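Local coordinates for penicillin-binding protein 2B (Streptococcus pneumoniae, PDB 2WAD) that probably acts as a peptidoglycan transpeptidase that forms the peptide cross-links between glycan strands during peripheral wall synthesis, and binds penicillin, at residues A[307-312]-A[549-554]; A[406-411]-A[448-453]; A[105-110]-A[193-198]. All blocks are in the same frame, centred on the assembly; numbering follows the deposited sequence.

In the fold
Contact 1 is a partly buried backbone pairing between strands 307-310 and 547-553, with a lysine crossing a tyrosine on one face. Contacts 2 and 3 lie at the surface and depend on polar groups of side chains and backbone, each with a bridging water. In contact 2 a helix glutamine serves the edge of a short strand within the transpeptidase domain; in contact 3 a threonine and an aspartate join two irregular loops of the N-terminal dimerisation domain. No helix or strand is common to any two of them. The centres of contacts 2 and 3 are about 73 Å apart, on opposite sides of the chain's centre.

Contact 1 of 3, residues A[307-312]-A[549-554]. Unlike the reference sequence in segment 549-554: Asp552 (reference Gly).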
ATOM      1  N   ASN A 307      13.402  13.125   0.317  1.00 35.58           N
ATOM      2  CA  ASN A 307      13.330  11.859   1.037  1.00 35.11           C
ATOM      3  C   ASN A 307      12.063  11.845   1.877  1.00 35.52           C
ATOM      4  O   ASN A 307      11.583  12.910   2.278  1.00 34.23           O
ATOM      5  CB  ASN A 307      14.558  11.681   1.946  1.00 34.71           C
ATOM      6  CG  ASN A 307      15.870  11.936   1.220  1.00 35.14           C
ATOM      7  OD1 ASN A 307      16.528  12.947   1.460  1.00 39.97           O
ATOM      8  ND2 ASN A 307      16.254  11.025   0.329  1.00 23.79           N
ATOM      9  N   ILE A 308      11.522  10.652   2.119  1.00 33.62           N
ATOM     10  CA  ILE A 308      10.448  10.490   3.083  1.00 36.08           C
ATOM     11  C   ILE A 308      10.973   9.651   4.243  1.00 36.75           C
ATOM     12  O   ILE A 308      11.747   8.711   4.029  1.00 36.76           O
ATOM     13  CB  ILE A 308       9.201   9.802   2.470  1.00 34.41           C
ATOM     14  CG1 ILE A 308       9.588   8.477   1.812  1.00 31.77           C
ATOM     15  CG2 ILE A 308       8.539  10.724   1.448  1.00 38.82           C
ATOM     16  CD1 ILE A 308       8.419   7.588   1.390  1.00 37.06           C
ATOM     17  N   LYS A 309      10.552  10.014   5.453  1.00 37.92           N
ATOM     18  CA  LYS A 309      10.818   9.245   6.665  1.00 37.85           C
ATOM     19  C   LYS A 309       9.511   8.636   7.164  1.00 38.08           C
ATOM     20  O   LYS A 309       8.520   9.337   7.367  1.00 37.06           O
ATOM     21  CB  LYS A 309      11.458  10.144   7.729  1.00 38.50           C
ATOM     22  CG  LYS A 309      11.731   9.485   9.087  1.00 38.17           C
ATOM     23  CD  LYS A 309      12.768  10.273   9.915  1.00 46.26           C
ATOM     24  CE  LYS A 309      12.115  11.262  10.884  1.00 49.62           C
ATOM     25  NZ  LYS A 309      12.951  11.627  12.071  1.00 44.49           N
ATOM     26  N   LEU A 310       9.506   7.319   7.360  1.00 39.12           N
ATOM     27  CA  LEU A 310       8.299   6.625   7.807  1.00 36.92           C
ATOM     28  C   LEU A 310       8.026   6.802   9.289  1.00 37.98           C
ATOM     29  O   LEU A 310       8.890   7.218  10.060  1.00 35.90           O
ATOM     30  CB  LEU A 310       8.366   5.132   7.514  1.00 36.99           C
ATOM     31  CG  LEU A 310       8.873   4.741   6.127  1.00 38.34           C
ATOM     32  CD1 LEU A 310       8.658   3.238   5.961  1.00 33.96           C
ATOM     33  CD2 LEU A 310       8.159   5.564   5.066  1.00 34.84           C
ATOM     34  N   THR A 311       6.794   6.472   9.663  1.00 37.28           N
ATOM     35  CA  THR A 311       6.349   6.549  11.042  1.00 35.17           C
ATOM     36  C   THR A 311       6.736   5.259  11.743  1.00 37.43           C
ATOM     37  O   THR A 311       6.716   5.206  12.969  1.00 38.03           O
ATOM     38  CB  THR A 311       4.815   6.674  11.110  1.00 35.88           C
ATOM     39  OG1 THR A 311       4.225   5.613  10.346  1.00 30.03           O
ATOM     40  CG2 THR A 311       4.336   7.998  10.526  1.00 35.88           C
ATOM     41  N   ILE A 312       7.052   4.219  10.973  1.00 38.07           N
ATOM     42  CA  ILE A 312       7.378   2.909  11.537  1.00 37.89           C
ATOM     43  C   ILE A 312       8.854   2.777  11.855  1.00 42.18           C
ATOM     44  O   ILE A 312       9.711   3.118  11.035  1.00 41.15           O
ATOM     45  CB  ILE A 312       7.042   1.737  10.583  1.00 39.06           C
ATOM     46  CG1 ILE A 312       5.556   1.760  10.180  1.00 39.62           C
ATOM     47  CG2 ILE A 312       7.418   0.406  11.248  1.00 32.12           C
ATOM     48  CD1 ILE A 312       5.246   0.893   8.986  1.00 40.24           C
ATOM     49  N   GLY A 549       7.194  12.423   7.360  1.00 34.48           N
ATOM     50  CA  GLY A 549       7.556  13.741   6.828  1.00 34.58           C
ATOM     51  C   GLY A 549       8.360  13.675   5.542  1.00 32.37           C
ATOM     52  O   GLY A 549       8.870  12.627   5.174  1.00 30.45           O
ATOM     53  N   ILE A 550       8.453  14.793   4.834  1.00 33.97           N
ATOM     54  CA  ILE A 550       9.345  14.861   3.681  1.00 34.73           C
ATOM     55  C   ILE A 550      10.580  15.628   4.108  1.00 35.97           C
ATOM     56  O   ILE A 550      10.453  16.679   4.729  1.00 36.36           O
ATOM     57  CB  ILE A 550       8.684  15.561   2.487  1.00 34.27           C
ATOM     58  CG1 ILE A 550       7.471  14.748   2.005  1.00 38.04           C
ATOM     59  CG2 ILE A 550       9.700  15.796   1.385  1.00 30.95           C
ATOM     60  CD1 ILE A 550       6.148  15.429   2.254  1.00 33.38           C
ATOM     61  N   TYR A 551      11.759  15.115   3.767  1.00 38.55           N
ATOM     62  CA  TYR A 551      13.015  15.701   4.218  1.00 38.87           C
ATOM     63  C   TYR A 551      13.915  16.059   3.051  1.00 41.78           C
ATOM     64  O   TYR A 551      13.830  15.445   1.984  1.00 43.55           O
ATOM     65  CB  TYR A 551      13.745  14.717   5.135  1.00 37.82           C
ATOM     66  CG  TYR A 551      13.029  14.519   6.448  1.00 38.74           C
ATOM     67  CD1 TYR A 551      13.592  14.963   7.637  1.00 41.68           C
ATOM     68  CD2 TYR A 551      11.774  13.920   6.497  1.00 36.36           C
ATOM     69  CE1 TYR A 551      12.940  14.796   8.843  1.00 41.01           C
ATOM     70  CE2 TYR A 551      11.103  13.764   7.699  1.00 35.35           C
ATOM     71  CZ  TYR A 551      11.700  14.206   8.862  1.00 30.79           C
ATOM     72  OH  TYR A 551      11.059  14.079  10.056  1.00 35.69           O
ATOM     73  N   ASP A 552      14.775  17.050   3.273  1.00 43.14           N
ATOM     74  CA  ASP A 552      15.773  17.459   2.297  1.00 45.80           C
ATOM     75  C   ASP A 552      16.956  16.510   2.365  1.00 46.59           C
ATOM     76  O   ASP A 552      17.057  15.702   3.296  1.00 46.73           O
ATOM     77  CB  ASP A 552      16.263  18.869   2.616  1.00 46.72           C
ATOM     78  CG  ASP A 552      16.791  19.585   1.399  1.00 51.38           C
ATOM     79  OD1 ASP A 552      16.806  18.991   0.293  1.00 54.51           O
ATOM     80  OD2 ASP A 552      17.191  20.754   1.554  1.00 60.31           O
ATOM     81  N   ASN A 553      17.821  16.605   1.357  1.00 47.32           N
ATOM     82  CA  ASN A 553      19.114  15.930   1.334  1.00 49.09           C
ATOM     83  C   ASN A 553      20.179  16.764   2.028  1.00 50.05           C
ATOM     84  O   ASN A 553      20.166  17.989   1.931  1.00 52.21           O
ATOM     85  CB  ASN A 553      19.552  15.653  -0.104  1.00 47.65           C
ATOM     86  CG  ASN A 553      18.731  14.559  -0.753  1.00 45.39           C
ATOM     87  OD1 ASN A 553      18.144  14.748  -1.816  1.00 45.31           O
ATOM     88  ND2 ASN A 553      18.681  13.407  -0.108  1.00 40.73           N
ATOM     89  N   ASN A 554      21.089  16.101   2.735  1.00 52.10           N
ATOM     90  CA  ASN A 554      22.218  16.782   3.368  1.00 52.89           C
ATOM     91  C   ASN A 554      23.407  16.860   2.420  1.00 54.06           C
ATOM     92  O   ASN A 554      23.288  16.467   1.261  1.00 54.15           O
ATOM     93  CB  ASN A 554      22.581  16.147   4.724  1.00 51.53           C
ATOM     94  CG  ASN A 554      23.068  14.703   4.615  1.00 48.11           C
ATOM     95  OD1 ASN A 554      23.487  14.230   3.558  1.00 44.02           O
ATOM     96  ND2 ASN A 554      23.029  13.998   5.739  1.00 44.65           N
TER
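The aliphatic chain of Lys309 passes at a slant across Tyr551, touching it at CB and again at CE. Lys309 CB is 3.6 Å from Tyr551 CE2, and Lys309 CE ends 3.1 Å from Tyr551 OH. With CG anti to the backbone N (chi1 177°), the chain sets out on the same face of the sheet as the tyrosine; a bend at chi3 (94°) then brings CE up to the phenol end. The hydroxyl itself is hydrogen-bonded to Glu548. The CD2/CE2 edge of the ring turns back toward Gly549, whose carbonyl oxygen lies at that edge in the ring plane.

Beneath these side chains the strands run antiparallel with a strong twist, their axes approaching to 4.6 Å at 135°. Asn307 and Tyr551 form a hydrogen-bonded pair, Asn307 N giving to Tyr551 O at 2.9 Å and Tyr551 N to Asn307 O at 2.7 Å. Around Lys309 and Gly549 the pairing slackens: Lys309 N to Gly549 O is 3.1 Å, but the return bond from Gly549 N to Lys309 O is weak at 3.4 Å.

On the other face, Ile308 CG2 meets Ile550 CG1 at 4.2 Å. Past the Asn307-Tyr551 pair, Asn553 brings its side chain across that of Asn307 at about a right angle, while Asp552 forms a salt bridge with Lys306.

Strand 63-64 pairs in parallel with the other edge of 307-310, and 559-565 continues beyond 547-553. The contact is thus the central antiparallel pairing of a small mixed sheet that ties the N-terminal region to the transpeptidase domain.

Contact 2 of 3, residues A[406-411]-A[448-453]. Unlike the reference sequence in segment 448-453: Val448 (reference Met).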
ATOM      1  N   GLN A 406     -28.799   2.557  28.193  1.00 42.16           N
ATOM      2  CA  GLN A 406     -30.107   1.901  28.321  1.00 42.48           C
ATOM      3  C   GLN A 406     -30.074   0.405  28.648  1.00 45.04           C
ATOM      4  O   GLN A 406     -29.235  -0.340  28.117  1.00 44.07           O
ATOM      5  CB  GLN A 406     -30.948   2.152  27.057  1.00 39.84           C
ATOM      6  CG  GLN A 406     -32.371   1.602  27.099  1.00 37.76           C
ATOM      7  CD  GLN A 406     -33.197   2.028  25.886  1.00 40.92           C
ATOM      8  OE1 GLN A 406     -32.946   3.080  25.294  1.00 40.46           O
ATOM      9  NE2 GLN A 406     -34.184   1.219  25.513  1.00 36.95           N
ATOM     10  N   THR A 407     -31.004  -0.019  29.510  1.00 46.35           N
ATOM     11  CA  THR A 407     -31.134  -1.413  29.916  1.00 43.91           C
ATOM     12  C   THR A 407     -32.056  -2.190  28.993  1.00 44.70           C
ATOM     13  O   THR A 407     -33.129  -1.732  28.644  1.00 46.00           O
ATOM     14  CB  THR A 407     -31.659  -1.568  31.364  1.00 46.41           C
ATOM     15  OG1 THR A 407     -30.673  -1.082  32.286  1.00 41.67           O
ATOM     16  CG2 THR A 407     -31.959  -3.051  31.679  1.00 39.27           C
ATOM     17  N   LEU A 408     -31.619  -3.373  28.582  1.00 43.14           N
ATOM     18  CA  LEU A 408     -32.452  -4.254  27.795  1.00 44.95           C
ATOM     19  C   LEU A 408     -32.387  -5.603  28.508  1.00 44.10           C
ATOM     20  O   LEU A 408     -31.583  -5.792  29.425  1.00 46.08           O
ATOM     21  CB  LEU A 408     -31.928  -4.376  26.353  1.00 43.19           C
ATOM     22  CG  LEU A 408     -31.921  -3.180  25.387  1.00 46.15           C
ATOM     23  CD1 LEU A 408     -31.364  -3.549  23.997  1.00 40.90           C
ATOM     24  CD2 LEU A 408     -33.284  -2.590  25.214  1.00 46.12           C
ATOM     25  N   THR A 409     -33.230  -6.538  28.094  1.00 43.37           N
ATOM     26  CA  THR A 409     -33.166  -7.881  28.635  1.00 42.51           C
ATOM     27  C   THR A 409     -32.266  -8.715  27.726  1.00 41.49           C
ATOM     28  O   THR A 409     -32.506  -8.848  26.519  1.00 40.06           O
ATOM     29  CB  THR A 409     -34.572  -8.522  28.704  1.00 43.57           C
ATOM     30  OG1 THR A 409     -35.425  -7.675  29.481  1.00 42.09           O
ATOM     31  CG2 THR A 409     -34.531  -9.924  29.329  1.00 41.48           C
ATOM     32  N   ASP A 410     -31.232  -9.286  28.327  1.00 40.03           N
ATOM     33  CA  ASP A 410     -30.473 -10.335  27.673  1.00 40.48           C
ATOM     34  C   ASP A 410     -31.311 -11.610  27.756  1.00 42.81           C
ATOM     35  O   ASP A 410     -31.605 -12.095  28.852  1.00 42.80           O
ATOM     36  CB  ASP A 410     -29.125 -10.518  28.373  1.00 34.67           C
ATOM     37  CG  ASP A 410     -28.160 -11.339  27.557  1.00 40.02           C
ATOM     38  OD1 ASP A 410     -28.463 -12.505  27.223  1.00 38.10           O
ATOM     39  OD2 ASP A 410     -27.085 -10.794  27.229  1.00 45.02           O
ATOM     40  N   GLN A 411     -31.702 -12.120  26.590  1.00 43.26           N
ATOM     41  CA  GLN A 411     -32.515 -13.329  26.435  1.00 43.82           C
ATOM     42  C   GLN A 411     -32.190 -13.896  25.055  1.00 43.89           C
ATOM     43  O   GLN A 411     -31.671 -13.173  24.192  1.00 42.16           O
ATOM     44  CB  GLN A 411     -34.008 -12.960  26.494  1.00 43.04           C
ATOM     45  CG  GLN A 411     -34.342 -11.825  25.519  1.00 41.79           C
ATOM     46  CD  GLN A 411     -35.729 -11.239  25.713  1.00 43.01           C
ATOM     47  OE1 GLN A 411     -36.678 -11.972  25.963  1.00 49.64           O
ATOM     48  NE2 GLN A 411     -35.849  -9.913  25.603  1.00 39.24           N
ATOM     49  N   VAL A 448     -27.305  -6.272  20.922  1.00 36.24           N
ATOM     50  CA  VAL A 448     -27.051  -5.706  19.609  1.00 35.82           C
ATOM     51  C   VAL A 448     -28.056  -6.181  18.563  1.00 35.08           C
ATOM     52  O   VAL A 448     -28.301  -5.482  17.592  1.00 33.84           O
ATOM     53  CB  VAL A 448     -25.615  -5.962  19.078  1.00 35.66           C
ATOM     54  CG1 VAL A 448     -24.586  -5.103  19.828  1.00 35.46           C
ATOM     55  CG2 VAL A 448     -25.255  -7.443  19.097  1.00 28.69           C
ATOM     56  N   VAL A 449     -28.595  -7.381  18.740  1.00 32.93           N
ATOM     57  CA  VAL A 449     -29.645  -7.894  17.879  1.00 35.62           C
ATOM     58  C   VAL A 449     -30.969  -7.141  18.119  1.00 36.76           C
ATOM     59  O   VAL A 449     -31.666  -6.772  17.173  1.00 39.49           O
ATOM     60  CB  VAL A 449     -29.817  -9.419  18.051  1.00 36.97           C
ATOM     61  CG1 VAL A 449     -31.073  -9.883  17.345  1.00 41.24           C
ATOM     62  CG2 VAL A 449     -28.625 -10.159  17.447  1.00 31.78           C
ATOM     63  N   GLN A 450     -31.312  -6.893  19.374  1.00 34.72           N
ATOM     64  CA  GLN A 450     -32.445  -6.028  19.703  1.00 36.65           C
ATOM     65  C   GLN A 450     -32.240  -4.599  19.207  1.00 36.09           C
ATOM     66  O   GLN A 450     -33.139  -4.018  18.637  1.00 36.74           O
ATOM     67  CB  GLN A 450     -32.731  -6.051  21.212  1.00 35.68           C
ATOM     68  CG  GLN A 450     -33.418  -7.324  21.675  1.00 37.97           C
ATOM     69  CD  GLN A 450     -33.613  -7.392  23.187  1.00 44.38           C
ATOM     70  OE1 GLN A 450     -34.736  -7.250  23.676  1.00 48.30           O
ATOM     71  NE2 GLN A 450     -32.533  -7.651  23.931  1.00 37.03           N
ATOM     72  N   THR A 451     -31.046  -4.040  19.372  1.00 38.20           N
ATOM     73  CA  THR A 451     -30.724  -2.756  18.764  1.00 36.82           C
ATOM     74  C   THR A 451     -30.933  -2.717  17.258  1.00 38.81           C
ATOM     75  O   THR A 451     -31.587  -1.787  16.778  1.00 36.32           O
ATOM     76  CB  THR A 451     -29.287  -2.292  19.066  1.00 37.18           C
ATOM     77  OG1 THR A 451     -29.112  -2.150  20.479  1.00 35.00           O
ATOM     78  CG2 THR A 451     -29.006  -0.952  18.406  1.00 32.44           C
ATOM     79  N   ALA A 452     -30.381  -3.686  16.520  1.00 38.68           N
ATOM     80  CA  ALA A 452     -30.596  -3.745  15.063  1.00 39.97           C
ATOM     81  C   ALA A 452     -32.075  -3.860  14.667  1.00 40.60           C
ATOM     82  O   ALA A 452     -32.542  -3.163  13.768  1.00 41.53           O
ATOM     83  CB  ALA A 452     -29.807  -4.902  14.413  1.00 39.31           C
ATOM     84  N   LEU A 453     -32.817  -4.776  15.278  1.00 40.67           N
ATOM     85  CA  LEU A 453     -34.251  -4.844  14.987  1.00 42.46           C
ATOM     86  C   LEU A 453     -34.883  -3.449  15.135  1.00 43.15           C
ATOM     87  O   LEU A 453     -35.754  -3.069  14.365  1.00 41.84           O
ATOM     88  CB  LEU A 453     -34.939  -5.859  15.903  1.00 44.07           C
ATOM     89  CG  LEU A 453     -36.432  -6.097  15.658  1.00 48.91           C
ATOM     90  CD1 LEU A 453     -36.642  -6.847  14.354  1.00 44.28           C
ATOM     91  CD2 LEU A 453     -37.064  -6.848  16.812  1.00 48.54           C
TER
HETATM   92  O   HOH W   1     -35.219  -6.134  26.066  1.00 39.69           O
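Gln450 spans the gap between its helix and strand 408-410, where it bonds directly to the carbonyl of Thr409 and, through a water, to its N-H. Its CG lies anti to the carbonyl carbon (chi1 -75°), and the chain continues extended through chi2 (176°), which carries the amide clear of the helix to the strand. There Gln450 NE2 donates to Thr409 O at 2.9 Å, the donor standing out of the carbonyl plane and the bond somewhat bent. The same nitrogen also gives to Ala446 O, one turn earlier in the helix, and this second bond helps to fix the rotation of the amide.

At the other end of the amide, Gln450 OE1 accepts from the water at 2.7 Å, and the water in turn accepts from Thr409 N at 2.9 Å. Gln411 comes in from beyond: its CG sits between the backbone N and the carbonyl carbon (chi1 52°) and the extended chain brings its amide to Gln450, nearly perpendicular to the other amide, with Gln411 NE2 3.5 Å from Gln450 OE1.

Leu408 supplies the apolar half. It points at the helix and runs past Gln450 in the opposite direction, resting CD1 against Gln450 CB at 4.0 Å, with Thr451 OG1 slightly farther from the same methyl at 4.4 Å. That hydroxyl is bonded to Tyr447 O, within its own helix, and Tyr447 also packs against Leu408.

Leu408 and Asp410 use their backbones to pair with strand 432-434, leaving the N-H and C=O of Thr409 turned to the helix. The edge of a two-stranded antiparallel sheet is thus bonded by a helix side chain, docking it onto helix 445-455, the helix that starts at the end of what is probably the S-x-N motif of the penicillin-binding transpeptidase fold.

Contact 3 of 3, residues A[105-110]-A[193-198]; sequences SISSPN and ATDPLN
Ser105 and Asp195 bring their backbones together, CA to CA 5.6 Å, where two irregular loops run in roughly opposite overall directions but meet steeply. A single direct backbone bond joins them, Asp195 N to Ser105 O at 3.1 Å, directed nearly along the C=O axis. In place of the return bond stands a water, which accepts from Ser105 N at 2.7 Å and donates to Asp195 O at 3.0 Å. One direct bond and one water-mediated bond thus link Ser105 and Asp195, without regular strand pairing.

Ser105 O takes a second donor, Thr194 OG1, at 3.0 Å. With its hydroxyl anti to the backbone N (chi1 -170°), Thr194 reaches the carbonyl from above its plane, away from the approach used by Asp195 N. Two consecutive residues thereby grip one oxygen.

The carboxylate of Asp195 extends toward Ser107. Ser107 OG donates to Asp195 OD2 at 2.8 Å, from the syn side but 30° out of the carboxylate plane, and Ser107 N adds a weak bond of 3.3 Å to the same oxygen. Placing OG between the backbone N and the carbonyl carbon (chi1 49°) turns it to the side of its own N-H, so both donors of Ser107 converge on OD2. These bonds probably offset the nearness of the carboxylate to the Ser105 carbonyl.

Ile106 is the apolar element. Its CD1 comes up to Thr194 OG1 at 3.6 Å, the two side chains crossing at about a right angle, while Tyr176 and Leu177 of helix 169-182 pack against the isoleucine.

A few residues on, Asn198 occupies the N-cap of helix 199-208. The contact is a surface loop-to-loop junction in the dimerisation domain, joining the connection between helices 90-100 and 113-121 to the lead-in of a capped helix.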
ATOM      1  N   SER A 105      29.384  -6.650 -26.211  1.00 46.25           N
ATOM      2  CA  SER A 105      28.746  -7.936 -26.463  1.00 49.41           C
ATOM      3  C   SER A 105      27.229  -7.788 -26.459  1.00 49.64           C
ATOM      4  O   SER A 105      26.638  -7.260 -25.513  1.00 47.82           O
ATOM      5  CB  SER A 105      29.138  -8.947 -25.378  1.00 48.92           C
ATOM      6  OG  SER A 105      30.222  -9.740 -25.812  1.00 53.76           O
ATOM      7  N   ILE A 106      26.624  -8.292 -27.528  1.00 52.50           N
ATOM      8  CA  ILE A 106      25.179  -8.336 -27.703  1.00 56.80           C
ATOM      9  C   ILE A 106      24.819  -9.793 -27.975  1.00 60.08           C
ATOM     10  O   ILE A 106      24.943 -10.276 -29.100  1.00 61.14           O
ATOM     11  CB  ILE A 106      24.727  -7.459 -28.899  1.00 56.36           C
ATOM     12  CG1 ILE A 106      25.037  -5.977 -28.645  1.00 56.79           C
ATOM     13  CG2 ILE A 106      23.255  -7.664 -29.228  1.00 53.06           C
ATOM     14  CD1 ILE A 106      24.623  -5.461 -27.281  1.00 56.51           C
ATOM     15  N   SER A 107      24.392 -10.506 -26.940  1.00 64.12           N
ATOM     16  CA  SER A 107      24.106 -11.927 -27.104  1.00 68.78           C
ATOM     17  C   SER A 107      22.612 -12.175 -27.286  1.00 70.10           C
ATOM     18  O   SER A 107      22.201 -12.940 -28.158  1.00 69.69           O
ATOM     19  CB  SER A 107      24.707 -12.771 -25.968  1.00 69.09           C
ATOM     20  OG  SER A 107      24.393 -12.243 -24.689  1.00 72.76           O
ATOM     21  N   SER A 108      21.804 -11.493 -26.483  1.00 74.06           N
ATOM     22  CA  SER A 108      20.354 -11.658 -26.516  1.00 76.59           C
ATOM     23  C   SER A 108      19.693 -10.533 -27.309  1.00 77.61           C
ATOM     24  O   SER A 108      19.370  -9.477 -26.748  1.00 80.32           O
ATOM     25  CB  SER A 108      19.787 -11.681 -25.090  1.00 77.31           C
ATOM     26  OG  SER A 108      20.396 -12.688 -24.297  1.00 80.18           O
ATOM     27  N   PRO A 109      19.481 -10.754 -28.614  1.00 76.34           N
ATOM     28  CA  PRO A 109      18.930  -9.726 -29.489  1.00 75.47           C
ATOM     29  C   PRO A 109      17.459  -9.962 -29.840  1.00 75.45           C
ATOM     30  O   PRO A 109      17.170 -10.813 -30.687  1.00 74.97           O
ATOM     31  CB  PRO A 109      19.786  -9.872 -30.752  1.00 74.75           C
ATOM     32  CG  PRO A 109      20.398 -11.270 -30.672  1.00 76.14           C
ATOM     33  CD  PRO A 109      19.942 -11.916 -29.389  1.00 75.76           C
ATOM     34  N   ASN A 110      16.555  -9.202 -29.217  1.00 74.07           N
ATOM     35  CA  ASN A 110      15.113  -9.321 -29.455  1.00 74.03           C
ATOM     36  C   ASN A 110      14.481  -8.149 -30.210  1.00 72.57           C
ATOM     37  O   ASN A 110      13.924  -7.244 -29.591  1.00 74.31           O
ATOM     38  CB  ASN A 110      14.364  -9.478 -28.127  1.00 75.39           C
ATOM     39  CG  ASN A 110      14.518 -10.863 -27.519  1.00 78.34           C
ATOM     40  OD1 ASN A 110      14.761 -10.992 -26.317  1.00 80.46           O
ATOM     41  ND2 ASN A 110      14.377 -11.902 -28.343  1.00 77.65           N
ATOM     42  N   ALA A 193      22.084  -0.007 -23.767  1.00 39.21           N
ATOM     43  CA  ALA A 193      22.101  -1.293 -23.085  1.00 39.46           C
ATOM     44  C   ALA A 193      22.909  -2.367 -23.811  1.00 39.78           C
ATOM     45  O   ALA A 193      22.755  -2.604 -25.012  1.00 40.19           O
ATOM     46  CB  ALA A 193      20.687  -1.766 -22.783  1.00 41.24           C
ATOM     47  N   THR A 194      23.794  -3.005 -23.060  1.00 40.14           N
ATOM     48  CA  THR A 194      24.665  -4.034 -23.603  1.00 43.42           C
ATOM     49  C   THR A 194      24.795  -5.107 -22.527  1.00 43.40           C
ATOM     50  O   THR A 194      24.353  -4.884 -21.408  1.00 41.69           O
ATOM     51  CB  THR A 194      26.050  -3.433 -23.932  1.00 42.75           C
ATOM     52  OG1 THR A 194      26.814  -4.381 -24.679  1.00 50.24           O
ATOM     53  CG2 THR A 194      26.798  -3.078 -22.657  1.00 43.81           C
ATOM     54  N   ASP A 195      25.374  -6.261 -22.855  1.00 46.05           N
ATOM     55  CA  ASP A 195      25.776  -7.217 -21.819  1.00 47.79           C
ATOM     56  C   ASP A 195      26.768  -6.540 -20.885  1.00 49.75           C
ATOM     57  O   ASP A 195      27.627  -5.783 -21.332  1.00 49.73           O
ATOM     58  CB  ASP A 195      26.437  -8.461 -22.422  1.00 46.65           C
ATOM     59  CG  ASP A 195      25.519  -9.211 -23.367  1.00 46.30           C
ATOM     60  OD1 ASP A 195      24.293  -8.977 -23.321  1.00 50.98           O
ATOM     61  OD2 ASP A 195      26.018 -10.039 -24.157  1.00 41.61           O
ATOM     62  N   PRO A 196      26.672  -6.841 -19.586  1.00 52.53           N
ATOM     63  CA  PRO A 196      27.476  -6.178 -18.560  1.00 54.03           C
ATOM     64  C   PRO A 196      28.942  -5.993 -18.976  1.00 55.14           C
ATOM     65  O   PRO A 196      29.529  -6.879 -19.609  1.00 52.66           O
ATOM     66  CB  PRO A 196      27.378  -7.146 -17.374  1.00 54.86           C
ATOM     67  CG  PRO A 196      26.149  -7.959 -17.630  1.00 53.03           C
ATOM     68  CD  PRO A 196      26.080  -8.103 -19.106  1.00 52.11           C
ATOM     69  N   LEU A 197      29.515  -4.844 -18.623  1.00 58.00           N
ATOM     70  CA  LEU A 197      30.901  -4.521 -18.965  1.00 61.63           C
ATOM     71  C   LEU A 197      31.816  -4.603 -17.744  1.00 62.82           C
ATOM     72  O   LEU A 197      31.657  -3.840 -16.785  1.00 62.81           O
ATOM     73  CB  LEU A 197      30.995  -3.104 -19.550  1.00 62.17           C
ATOM     74  CG  LEU A 197      30.242  -2.708 -20.823  1.00 59.92           C
ATOM     75  CD1 LEU A 197      30.122  -1.192 -20.919  1.00 53.44           C
ATOM     76  CD2 LEU A 197      30.955  -3.278 -22.030  1.00 59.65           C
ATOM     77  N   ASN A 198      32.778  -5.518 -17.790  1.00 64.87           N
ATOM     78  CA  ASN A 198      33.828  -5.562 -16.779  1.00 67.52           C
ATOM     79  C   ASN A 198      34.680  -4.291 -16.830  1.00 67.96           C
ATOM     80  O   ASN A 198      34.467  -3.435 -17.687  1.00 68.43           O
ATOM     81  CB  ASN A 198      34.711  -6.794 -16.990  1.00 68.21           C
ATOM     82  CG  ASN A 198      35.632  -6.644 -18.179  1.00 70.50           C
ATOM     83  OD1 ASN A 198      36.072  -5.539 -18.492  1.00 71.86           O
ATOM     84  ND2 ASN A 198      35.933  -7.755 -18.845  1.00 73.09           N
TER
HETATM   85  O   HOH W   2      29.589  -6.266 -23.521  1.00 40.40           O